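Local coordinates for protein oxalate biosynthetic component 1 (Burkholderia thailandensis, PDB 5IKY) that produces oxalate in quorum-sensing-dependent oxalogenesis, combining a serine hydrolase activity with an additional lyase activity, at residues K930-S935 with L970-G975; S936-A941 with S976-H981; G986-D991 with G1047-R1052; D779-P784 with L833-S838. One frame throughout, in Å; residues are numbered along the deposited sequence.

Contact 1: residues K930-S935 with L970-G975; sequences KCFAHS and LLVSFG
A933 and L971 make the tight part of this pair of parallel strands. The methyl CB of A933 sits 3.7 Å from L971 CD2 and, on its other flank, 3.8 Å from S973 OG, whose hydroxyl bonds to S976. Helix 937-955 packs over this same face through I938 and A941. The ladder beneath is regular: C931 O takes the N-H of V972 at 3.0 Å, and A933 O takes that of F974 at 2.8 Å. On the other face the fit is slacker. V972 CB meets the rim of the F932 ring 3.9 Å from CD1, while the F932 and F974 rings approach only to 4.4 Å between their CE1 atoms. K930 brushes L970 with its CG, then bends and leads away. At the far end H934 tightens the join again: with CG anti to the backbone N (chi1 171°), its ring edge reaches across and ND1 donates to F974 O at 2.9 Å, with the oxygen 18° out of the ring plane. Beyond it S935 adopts a positive phi of 57°, and its OG bonds H1069 NE2. A strand ending in such a serine, with a helix directly after it, is consistent with the nucleophile elbow of alpha/beta hydrolases, S935 probably at its apex.

Contact 2: residues S936-A941 with S976-H981; sequences SGIATA and SAADIH
I938, in the first turn of helix 937-955, is pressed against the loop 976-981 by both of its branches. Its CG2 methyl drops among S976, A977 and A978, 3.9 Å from S976 CB and equally 3.9 Å from A978 CB. The other branch runs anti to the backbone N (chi1 -174°), which brings I938 CG1 to 3.9 Å from I980 CG1; the two isoleucines cross at about a right angle. One residue on, A939 CB meets A978 CB at 3.7 Å, methyl against methyl.

The next shell fixes both partners. On the helix, S936 O accepts T940 N at 3.2 Å, and S936 OG bonds T786. On the loop, S976 OG is held by D991 and S973, and Q942 of the same helix clasps the loop further along through D979 O and H981 N. Just upstream, S935 O bonds A977 N, tying the turn A-H-S-S-G (A933-G937), a variant of G-X-S-X-G with alanine in place of the first glycine, to the neighbouring strand. The first turn of a helix packed on the loop that follows the next parallel strand is an arrangement of the beta-alpha-beta unit, here within an alpha/beta-hydrolase fold.

Contact 3: residues G986-D991 with G1047-R1052; sequences GTSVVD and GKIVAR
V989 is gripped from both ends by its partner strand: its N donates to I1049 O at 2.8 Å, and its O receives A1051 N at 2.8 Å in a nearly straight bond (168° at the hydrogen). D991 N continues the parallel ladder to A1051 O at 2.7 Å. At the start of the ladder a side chain takes over from the backbone. S988 has its hydroxyl beside its own backbone N (chi1 -67°), and there OG accepts the N-H of I1049 at 3.1 Å, where a regular parallel ladder would use the carbonyl of T987. That carbonyl instead lies 3.4 Å from K1048 CE, because the lysine bends at chi3 and lays its chain across G986 and T987 on the way to a weak bond with H981 O.

The other end pairs charges. D991 and R1052 extend side by side from the same face, with their flat groups 72° apart; the carboxylate comes to the guanidinium edge near NH1, a weak salt bridge in which the position of OD2 is uncertain. More definite partners lie around it: D991 OD1 is bonded by S976 and T993, R1052 NH2 by Q1042 and R1052 NH1 by Y1009. V1050 CG1 covers one guanidinium face, 4.1 Å above its centre. On the reverse face V990 CG2 touches A1051 CB at 4.0 Å. The chemistry implies a buried carboxylate and guanidinium that probably offset each other's charge and are probably oriented largely by the surrounding polar side chains.

Contact 4: residues D779-P784 with L833-S838; sequences DWVVLP and LAITHS
P784 lies over the face of the H837 imidazole, its CG 3.5 Å from the ring centroid and only 14° off the ring normal, a CH-pi contact with the two side chains crossing at about a right angle. Further back P784 CB presses on I835 O at 3.2 Å, while P784 CD rests on I835 CB at 3.8 Å. Proline has no N-H to give, so the parallel ladder stops here: its last bond runs from I835 N to V782 O at 2.9 Å, and its first from L833 N to W780 O at 2.8 Å.

Along the strands the aliphatic chains take two attitudes. V781 and L833 point the same way, side by side, their tips CG2 and CD2 4.0 Å apart. I835 instead slants over V781, and its CD1 lands 3.7 Å from V781 CG1; this follows from CG1 standing beside the backbone N (chi1 -48°). L783 runs alongside I835 at the same end. Helix 870-879 closes over this side, with I875 on P784 and H837 and L879 on I835, while helix 792-813 backs V782 and A834 on the reverse face. H837 NE2 makes a weak bond to T940, at the first turn of helix 937-955. Cohesion thus changes along the contact: backbone hydrogen bonds join the strands, and carbon contact with an aromatic face and a carbonyl oxygen takes over beyond them.

How the contacts relate
Contact 4 comes first along the chain, closing a loop of 48 residues that holds helix 792-813 and pairing strands 780-782 and 832-836. Contacts 1 and 2 come next and cross: 930-935 runs straight into 936-941, and 970-975 into 976-981, so one beta-alpha-beta unit is fastened twice, at its strands and where they lead into helix and loop. Contact 3 follows in series and adds strand 1049-1054 beyond 988-992. Backbone bonds from F932 to V781 and from S973 to V990 merge contacts 4, 1 and 3 into a single sheet, whose strand pairs follow one another across it. Contact 2 lies on one face, touching all three others, whereas contacts 3 and 4 do not meet.

Contact 1: residues K930-S935 with L970-G975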
loop_
_atom_site.group_PDB
_atom_site.type_symbol
_atom_site.label_atom_id
_atom_site.label_comp_id
_atom_site.label_asym_id
_atom_site.label_seq_id
_atom_site.Cartn_x
_atom_site.Cartn_y
_atom_site.Cartn_z
ATOM N N LYS A 930 -22.054 28.757 12.136
ATOM C CA LYS A 930 -20.835 27.990 11.914
ATOM C C LYS A 930 -20.829 26.723 12.761
ATOM O O LYS A 930 -20.841 26.788 13.991
ATOM C CB LYS A 930 -19.605 28.845 12.220
ATOM C CG LYS A 930 -19.444 30.039 11.291
ATOM C CD LYS A 930 -18.424 31.029 11.827
ATOM C CE LYS A 930 -18.899 31.657 13.127
ATOM N NZ LYS A 930 -17.961 32.702 13.622
ATOM N N CYS A 931 -20.810 25.572 12.093
ATOM C CA CYS A 931 -20.894 24.289 12.780
ATOM C C CYS A 931 -19.662 23.417 12.562
ATOM O O CYS A 931 -19.101 23.375 11.468
ATOM C CB CYS A 931 -22.140 23.522 12.326
ATOM S SG CYS A 931 -23.696 24.419 12.520
ATOM N N PHE A 932 -19.249 22.726 13.620
ATOM C CA PHE A 932 -18.196 21.724 13.525
ATOM C C PHE A 932 -18.819 20.336 13.459
ATOM O O PHE A 932 -19.809 20.059 14.137
ATOM C CB PHE A 932 -17.239 21.821 14.715
ATOM C CG PHE A 932 -16.188 22.882 14.564
ATOM C CD1 PHE A 932 -15.506 23.036 13.367
ATOM C CD2 PHE A 932 -15.889 23.734 15.615
ATOM C CE1 PHE A 932 -14.537 24.013 13.226
ATOM C CE2 PHE A 932 -14.923 24.714 15.479
ATOM C CZ PHE A 932 -14.247 24.855 14.284
ATOM N N ALA A 933 -18.239 19.469 12.637
ATOM C CA ALA A 933 -18.743 18.110 12.489
ATOM C C ALA A 933 -17.616 17.092 12.567
ATOM O O ALA A 933 -16.513 17.330 12.074
ATOM C CB ALA A 933 -19.500 17.962 11.175
ATOM N N HIS A 934 -17.902 15.959 13.197
ATOM C CA HIS A 934 -16.962 14.848 13.251
ATOM C C HIS A 934 -17.699 13.519 13.139
ATOM O O HIS A 934 -18.809 13.375 13.655
ATOM C CB HIS A 934 -16.143 14.886 14.542
ATOM C CG HIS A 934 -15.319 13.656 14.767
ATOM N ND1 HIS A 934 -14.269 13.302 13.946
ATOM C CD2 HIS A 934 -15.398 12.691 15.713
ATOM C CE1 HIS A 934 -13.734 12.175 14.380
ATOM N NE2 HIS A 934 -14.401 11.783 15.451
ATOM N N SER A 935 -17.071 12.560 12.461
ATOM C CA SER A 935 -17.628 11.220 12.290
ATOM C C SER A 935 -19.007 11.264 11.631
ATOM O O SER A 935 -19.137 11.655 10.470
ATOM C CB SER A 935 -17.706 10.496 13.639
ATOM O OG SER A 935 -18.142 9.159 13.480
ATOM N N LEU A 970 -22.703 27.426 7.746
ATOM C CA LEU A 970 -21.417 26.904 7.298
ATOM C C LEU A 970 -21.066 25.606 8.022
ATOM O O LEU A 970 -21.446 25.411 9.176
ATOM C CB LEU A 970 -20.321 27.947 7.517
ATOM C CG LEU A 970 -18.906 27.578 7.076
ATOM C CD1 LEU A 970 -18.693 27.878 5.597
ATOM C CD2 LEU A 970 -17.894 28.301 7.939
ATOM N N LEU A 971 -20.336 24.725 7.344
ATOM C CA LEU A 971 -19.989 23.427 7.913
ATOM C C LEU A 971 -18.524 23.055 7.709
ATOM O O LEU A 971 -18.016 23.073 6.589
ATOM C CB LEU A 971 -20.874 22.338 7.310
ATOM C CG LEU A 971 -21.780 21.577 8.274
ATOM C CD1 LEU A 971 -22.640 20.603 7.495
ATOM C CD2 LEU A 971 -20.949 20.851 9.319
ATOM N N VAL A 972 -17.852 22.713 8.803
ATOM C CA VAL A 972 -16.496 22.182 8.733
ATOM C C VAL A 972 -16.473 20.783 9.340
ATOM O O VAL A 972 -16.682 20.615 10.542
ATOM C CB VAL A 972 -15.485 23.081 9.466
ATOM C CG1 VAL A 972 -14.093 22.470 9.397
ATOM C CG2 VAL A 972 -15.491 24.484 8.877
ATOM N N SER A 973 -16.223 19.783 8.504
ATOM C CA SER A 973 -16.290 18.393 8.939
ATOM C C SER A 973 -14.915 17.732 8.961
ATOM O O SER A 973 -14.211 17.700 7.952
ATOM C CB SER A 973 -17.238 17.601 8.031
ATOM O OG SER A 973 -17.375 16.261 8.471
ATOM N N PHE A 974 -14.538 17.207 10.124
ATOM C CA PHE A 974 -13.309 16.435 10.257
ATOM C C PHE A 974 -13.639 14.951 10.353
ATOM O O PHE A 974 -14.286 14.508 11.304
ATOM C CB PHE A 974 -12.509 16.884 11.482
ATOM C CG PHE A 974 -11.943 18.269 11.362
ATOM C CD1 PHE A 974 -12.646 19.365 11.839
ATOM C CD2 PHE A 974 -10.708 18.477 10.770
ATOM C CE1 PHE A 974 -12.126 20.641 11.728
ATOM C CE2 PHE A 974 -10.183 19.750 10.656
ATOM C CZ PHE A 974 -10.893 20.834 11.136
ATOM N N GLY A 975 -13.192 14.188 9.362
ATOM C CA GLY A 975 -13.500 12.774 9.297
ATOM C C GLY A 975 -14.968 12.542 8.998
ATOM O O GLY A 975 -15.719 12.077 9.855
#

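Contact 2: residues S936-A941 with S976-H981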
loop_
_atom_site.group_PDB
_atom_site.type_symbol
_atom_site.label_atom_id
_atom_site.label_comp_id
_atom_site.label_asym_id
_atom_site.label_seq_id
_atom_site.Cartn_x
_atom_site.Cartn_y
_atom_site.Cartn_z
ATOM N N SER A 936 -20.032 10.871 12.379
ATOM C CA SER A 936 -21.395 10.844 11.860
ATOM C C SER A 936 -22.042 12.224 11.898
ATOM O O SER A 936 -23.214 12.376 11.554
ATOM C CB SER A 936 -22.247 9.849 12.652
ATOM O OG SER A 936 -22.185 10.122 14.043
ATOM N N GLY A 937 -21.272 13.224 12.318
ATOM C CA GLY A 937 -21.767 14.584 12.428
ATOM C C GLY A 937 -22.252 15.149 11.107
ATOM O O GLY A 937 -23.248 15.871 11.060
ATOM N N ILE A 938 -21.550 14.816 10.029
ATOM C CA ILE A 938 -21.923 15.299 8.705
ATOM C C ILE A 938 -23.266 14.705 8.269
ATOM O O ILE A 938 -24.010 15.321 7.504
ATOM C CB ILE A 938 -20.827 14.974 7.656
ATOM C CG1 ILE A 938 -21.157 15.620 6.308
ATOM C CG2 ILE A 938 -20.637 13.471 7.509
ATOM C CD1 ILE A 938 -21.362 17.116 6.388
ATOM N N ALA A 939 -23.582 13.518 8.778
ATOM C CA ALA A 939 -24.851 12.867 8.470
ATOM C C ALA A 939 -26.002 13.558 9.189
ATOM O O ALA A 939 -27.047 13.828 8.595
ATOM C CB ALA A 939 -24.799 11.396 8.847
ATOM N N THR A 940 -25.800 13.838 10.473
ATOM C CA THR A 940 -26.800 14.524 11.283
ATOM C C THR A 940 -27.101 15.898 10.694
ATOM O O THR A 940 -28.250 16.340 10.679
ATOM C CB THR A 940 -26.331 14.673 12.748
ATOM O OG1 THR A 940 -26.136 13.376 13.327
ATOM C CG2 THR A 940 -27.358 15.439 13.571
ATOM N N ALA A 941 -26.060 16.555 10.193
ATOM C CA ALA A 941 -26.186 17.885 9.606
ATOM C C ALA A 941 -27.081 17.885 8.372
ATOM O O ALA A 941 -27.987 18.709 8.254
ATOM C CB ALA A 941 -24.816 18.429 9.256
ATOM N N SER A 976 -15.381 12.874 7.780
ATOM C CA SER A 976 -16.758 12.657 7.357
ATOM C C SER A 976 -17.030 11.171 7.151
ATOM O O SER A 976 -16.477 10.550 6.243
ATOM C CB SER A 976 -17.059 13.436 6.077
ATOM O OG SER A 976 -16.866 14.824 6.272
ATOM N N ALA A 977 -17.881 10.609 8.001
ATOM C CA ALA A 977 -18.166 9.178 7.979
ATOM C C ALA A 977 -19.426 8.864 7.176
ATOM O O ALA A 977 -19.936 7.744 7.212
ATOM C CB ALA A 977 -18.299 8.648 9.397
ATOM N N ALA A 978 -19.922 9.862 6.454
ATOM C CA ALA A 978 -21.096 9.693 5.609
ATOM C C ALA A 978 -20.921 10.486 4.322
ATOM O O ALA A 978 -20.185 11.472 4.291
ATOM C CB ALA A 978 -22.357 10.131 6.344
ATOM N N ASP A 979 -21.592 10.050 3.261
ATOM C CA ASP A 979 -21.499 10.726 1.974
ATOM C C ASP A 979 -22.098 12.123 2.030
ATOM O O ASP A 979 -23.117 12.349 2.683
ATOM C CB ASP A 979 -22.198 9.914 0.882
ATOM C CG ASP A 979 -21.393 8.710 0.443
ATOM O OD1 ASP A 979 -20.157 8.717 0.624
ATOM O OD2 ASP A 979 -21.996 7.759 -0.099
ATOM N N ILE A 980 -21.450 13.060 1.347
ATOM C CA ILE A 980 -22.000 14.397 1.184
ATOM C C ILE A 980 -22.755 14.468 -0.134
ATOM O O ILE A 980 -22.151 14.451 -1.208
ATOM C CB ILE A 980 -20.909 15.478 1.209
ATOM C CG1 ILE A 980 -20.146 15.437 2.534
ATOM C CG2 ILE A 980 -21.524 16.853 0.990
ATOM C CD1 ILE A 980 -19.037 16.462 2.628
ATOM N N HIS A 981 -24.078 14.528 -0.050
ATOM C CA HIS A 981 -24.908 14.602 -1.242
ATOM C C HIS A 981 -24.754 15.970 -1.889
ATOM O O HIS A 981 -25.401 16.939 -1.490
ATOM C CB HIS A 981 -26.365 14.319 -0.897
ATOM C CG HIS A 981 -26.570 13.022 -0.177
ATOM N ND1 HIS A 981 -26.944 11.864 -0.824
ATOM C CD2 HIS A 981 -26.440 12.699 1.130
ATOM C CE1 HIS A 981 -27.041 10.884 0.057
ATOM N NE2 HIS A 981 -26.740 11.364 1.250
#

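Contact 3: residues G986-D991 with G1047-R1052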
loop_
_atom_site.group_PDB
_atom_site.type_symbol
_atom_site.label_atom_id
_atom_site.label_comp_id
_atom_site.label_asym_id
_atom_site.label_seq_id
_atom_site.Cartn_x
_atom_site.Cartn_y
_atom_site.Cartn_z
ATOM N N GLY A 986 -28.627 22.299 0.721
ATOM C CA GLY A 986 -28.042 22.243 2.046
ATOM C C GLY A 986 -26.826 23.113 2.295
ATOM O O GLY A 986 -26.432 23.929 1.462
ATOM N N THR A 987 -26.231 22.920 3.467
ATOM C CA THR A 987 -25.108 23.724 3.924
ATOM C C THR A 987 -23.822 23.371 3.186
ATOM O O THR A 987 -23.528 22.195 2.967
ATOM C CB THR A 987 -24.883 23.542 5.440
ATOM O OG1 THR A 987 -26.139 23.631 6.127
ATOM C CG2 THR A 987 -23.933 24.598 5.975
ATOM N N SER A 988 -23.060 24.390 2.802
ATOM C CA SER A 988 -21.763 24.173 2.171
ATOM C C SER A 988 -20.760 23.653 3.194
ATOM O O SER A 988 -20.758 24.081 4.348
ATOM C CB SER A 988 -21.252 25.459 1.523
ATOM O OG SER A 988 -22.070 25.833 0.430
ATOM N N VAL A 989 -19.907 22.728 2.764
ATOM C CA VAL A 989 -19.026 22.019 3.686
ATOM C C VAL A 989 -17.553 22.109 3.302
ATOM O O VAL A 989 -17.200 22.031 2.127
ATOM C CB VAL A 989 -19.405 20.519 3.778
ATOM C CG1 VAL A 989 -18.713 19.863 4.965
ATOM C CG2 VAL A 989 -20.916 20.347 3.883
ATOM N N VAL A 990 -16.698 22.282 4.305
ATOM C CA VAL A 990 -15.270 22.042 4.141
ATOM C C VAL A 990 -14.971 20.666 4.723
ATOM O O VAL A 990 -15.122 20.446 5.925
ATOM C CB VAL A 990 -14.409 23.113 4.835
ATOM C CG1 VAL A 990 -12.947 22.689 4.847
ATOM C CG2 VAL A 990 -14.577 24.459 4.146
ATOM N N ASP A 991 -14.562 19.738 3.867
ATOM C CA ASP A 991 -14.441 18.340 4.265
ATOM C C ASP A 991 -12.989 17.888 4.401
ATOM O O ASP A 991 -12.230 17.891 3.432
ATOM C CB ASP A 991 -15.182 17.450 3.260
ATOM C CG ASP A 991 -15.106 15.976 3.612
ATOM O OD1 ASP A 991 -14.932 15.641 4.803
ATOM O OD2 ASP A 991 -15.230 15.147 2.689
ATOM N N GLY A 1047 -26.454 24.573 -5.747
ATOM C CA GLY A 1047 -25.556 25.592 -5.232
ATOM C C GLY A 1047 -24.721 25.196 -4.029
ATOM O O GLY A 1047 -23.996 26.027 -3.480
ATOM N N LYS A 1048 -24.814 23.938 -3.613
ATOM C CA LYS A 1048 -24.015 23.461 -2.489
ATOM C C LYS A 1048 -22.537 23.425 -2.866
ATOM O O LYS A 1048 -22.175 22.971 -3.951
ATOM C CB LYS A 1048 -24.481 22.076 -2.032
ATOM C CG LYS A 1048 -23.646 21.494 -0.896
ATOM C CD LYS A 1048 -24.128 20.115 -0.473
ATOM C CE LYS A 1048 -25.134 20.199 0.666
ATOM N NZ LYS A 1048 -25.476 18.853 1.207
ATOM N N ILE A 1049 -21.688 23.915 -1.969
ATOM C CA ILE A 1049 -20.250 23.946 -2.207
ATOM C C ILE A 1049 -19.520 23.007 -1.252
ATOM O O ILE A 1049 -19.761 23.026 -0.046
ATOM C CB ILE A 1049 -19.682 25.372 -2.049
ATOM C CG1 ILE A 1049 -20.409 26.343 -2.982
ATOM C CG2 ILE A 1049 -18.187 25.390 -2.324
ATOM C CD1 ILE A 1049 -19.926 27.772 -2.867
ATOM N N VAL A 1050 -18.630 22.181 -1.793
ATOM C CA VAL A 1050 -17.874 21.243 -0.973
ATOM C C VAL A 1050 -16.371 21.350 -1.219
ATOM O O VAL A 1050 -15.898 21.166 -2.341
ATOM C CB VAL A 1050 -18.318 19.790 -1.225
ATOM C CG1 VAL A 1050 -17.451 18.824 -0.429
ATOM C CG2 VAL A 1050 -19.788 19.615 -0.868
ATOM N N ALA A 1051 -15.628 21.652 -0.158
ATOM C CA ALA A 1051 -14.172 21.708 -0.222
ATOM C C ALA A 1051 -13.572 20.387 0.237
ATOM O O ALA A 1051 -13.408 20.155 1.435
ATOM C CB ALA A 1051 -13.647 22.849 0.628
ATOM N N ARG A 1052 -13.241 19.528 -0.718
ATOM C CA ARG A 1052 -12.719 18.202 -0.408
ATOM C C ARG A 1052 -11.194 18.193 -0.361
ATOM O O ARG A 1052 -10.536 18.424 -1.375
ATOM C CB ARG A 1052 -13.214 17.187 -1.442
ATOM C CG ARG A 1052 -13.078 15.736 -1.015
ATOM C CD ARG A 1052 -14.389 15.201 -0.467
ATOM N NE ARG A 1052 -15.456 15.262 -1.461
ATOM C CZ ARG A 1052 -16.693 14.815 -1.263
ATOM N NH1 ARG A 1052 -17.026 14.271 -0.100
ATOM N NH2 ARG A 1052 -17.598 14.912 -2.227
#

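Contact 4: residues D779-P784 with L833-S838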
loop_
_atom_site.group_PDB
_atom_site.type_symbol
_atom_site.label_atom_id
_atom_site.label_comp_id
_atom_site.label_asym_id
_atom_site.label_seq_id
_atom_site.Cartn_x
_atom_site.Cartn_y
_atom_site.Cartn_z
ATOM N N ASP A 779 -20.227 31.472 19.161
ATOM C CA ASP A 779 -19.529 31.542 17.881
ATOM C C ASP A 779 -19.660 30.254 17.062
ATOM O O ASP A 779 -19.936 30.299 15.864
ATOM C CB ASP A 779 -18.047 31.855 18.107
ATOM C CG ASP A 779 -17.835 33.053 19.013
ATOM O OD1 ASP A 779 -17.780 34.190 18.496
ATOM O OD2 ASP A 779 -17.720 32.859 20.242
ATOM N N TRP A 780 -19.457 29.110 17.710
ATOM C CA TRP A 780 -19.473 27.826 17.010
ATOM C C TRP A 780 -20.398 26.797 17.651
ATOM O O TRP A 780 -20.377 26.595 18.864
ATOM C CB TRP A 780 -18.061 27.242 16.937
ATOM C CG TRP A 780 -17.132 27.993 16.041
ATOM C CD1 TRP A 780 -16.410 29.108 16.356
ATOM C CD2 TRP A 780 -16.812 27.679 14.680
ATOM N NE1 TRP A 780 -15.664 29.509 15.274
ATOM C CE2 TRP A 780 -15.893 28.648 14.233
ATOM C CE3 TRP A 780 -17.215 26.672 13.796
ATOM C CZ2 TRP A 780 -15.370 28.642 12.941
ATOM C CZ3 TRP A 780 -16.695 26.667 12.514
ATOM C CH2 TRP A 780 -15.782 27.646 12.100
ATOM N N VAL A 781 -21.195 26.134 16.820
ATOM C CA VAL A 781 -22.009 25.013 17.270
ATOM C C VAL A 781 -21.305 23.700 16.945
ATOM O O VAL A 781 -20.847 23.495 15.824
ATOM C CB VAL A 781 -23.407 25.028 16.619
ATOM C CG1 VAL A 781 -24.182 23.770 16.981
ATOM C CG2 VAL A 781 -24.173 26.273 17.039
ATOM N N VAL A 782 -21.206 22.813 17.930
ATOM C CA VAL A 782 -20.581 21.516 17.708
ATOM C C VAL A 782 -21.632 20.412 17.658
ATOM O O VAL A 782 -22.295 20.122 18.654
ATOM C CB VAL A 782 -19.546 21.188 18.799
ATOM C CG1 VAL A 782 -18.954 19.803 18.567
ATOM C CG2 VAL A 782 -18.453 22.243 18.825
ATOM N N LEU A 783 -21.782 19.807 16.483
ATOM C CA LEU A 783 -22.735 18.721 16.287
ATOM C C LEU A 783 -22.245 17.444 16.964
ATOM O O LEU A 783 -21.041 17.257 17.138
ATOM C CB LEU A 783 -22.963 18.481 14.792
ATOM C CG LEU A 783 -23.602 19.640 14.026
ATOM C CD1 LEU A 783 -23.667 19.325 12.542
ATOM C CD2 LEU A 783 -24.988 19.940 14.571
ATOM N N PRO A 784 -23.177 16.563 17.355
ATOM C CA PRO A 784 -22.780 15.319 18.024
ATOM C C PRO A 784 -22.209 14.282 17.062
ATOM O O PRO A 784 -22.597 14.237 15.894
ATOM C CB PRO A 784 -24.092 14.822 18.635
ATOM C CG PRO A 784 -25.140 15.351 17.724
ATOM C CD PRO A 784 -24.643 16.697 17.271
ATOM N N LEU A 833 -20.970 25.968 21.511
ATOM C CA LEU A 833 -22.167 25.210 21.864
ATOM C C LEU A 833 -22.045 23.756 21.421
ATOM O O LEU A 833 -21.931 23.468 20.230
ATOM C CB LEU A 833 -23.413 25.841 21.243
ATOM C CG LEU A 833 -24.709 25.058 21.474
ATOM C CD1 LEU A 833 -25.054 25.014 22.956
ATOM C CD2 LEU A 833 -25.856 25.639 20.664
ATOM N N ALA A 834 -22.073 22.844 22.387
ATOM C CA ALA A 834 -21.949 21.420 22.103
ATOM C C ALA A 834 -23.290 20.709 22.236
ATOM O O ALA A 834 -24.039 20.948 23.184
ATOM C CB ALA A 834 -20.925 20.788 23.024
ATOM N N ILE A 835 -23.581 19.829 21.284
ATOM C CA ILE A 835 -24.837 19.088 21.288
ATOM C C ILE A 835 -24.600 17.601 21.534
ATOM O O ILE A 835 -23.696 16.998 20.956
ATOM C CB ILE A 835 -25.600 19.269 19.960
ATOM C CG1 ILE A 835 -25.662 20.749 19.578
ATOM C CG2 ILE A 835 -26.999 18.674 20.059
ATOM C CD1 ILE A 835 -26.362 21.013 18.263
ATOM N N THR A 836 -25.419 17.019 22.406
ATOM C CA THR A 836 -25.359 15.594 22.696
ATOM C C THR A 836 -26.617 14.914 22.169
ATOM O O THR A 836 -27.716 15.425 22.354
ATOM C CB THR A 836 -25.223 15.333 24.210
ATOM O OG1 THR A 836 -24.056 15.997 24.710
ATOM C CG2 THR A 836 -25.113 13.844 24.494
ATOM N N HIS A 837 -26.456 13.773 21.505
ATOM C CA HIS A 837 -27.599 13.045 20.960
ATOM C C HIS A 837 -28.553 12.557 22.045
ATOM O O HIS A 837 -28.197 12.495 23.222
ATOM C CB HIS A 837 -27.131 11.851 20.129
ATOM C CG HIS A 837 -26.983 12.146 18.669
ATOM N ND1 HIS A 837 -27.992 12.708 17.918
ATOM C CD2 HIS A 837 -25.952 11.936 17.816
ATOM C CE1 HIS A 837 -27.585 12.843 16.668
ATOM N NE2 HIS A 837 -26.351 12.382 16.580
ATOM N N SER A 838 -29.771 12.215 21.638
ATOM C CA SER A 838 -30.727 11.589 22.538
ATOM C C SER A 838 -30.320 10.142 22.791
ATOM O O SER A 838 -29.876 9.446 21.876
ATOM C CB SER A 838 -32.142 11.655 21.960
ATOM O OG SER A 838 -33.046 10.893 22.739
#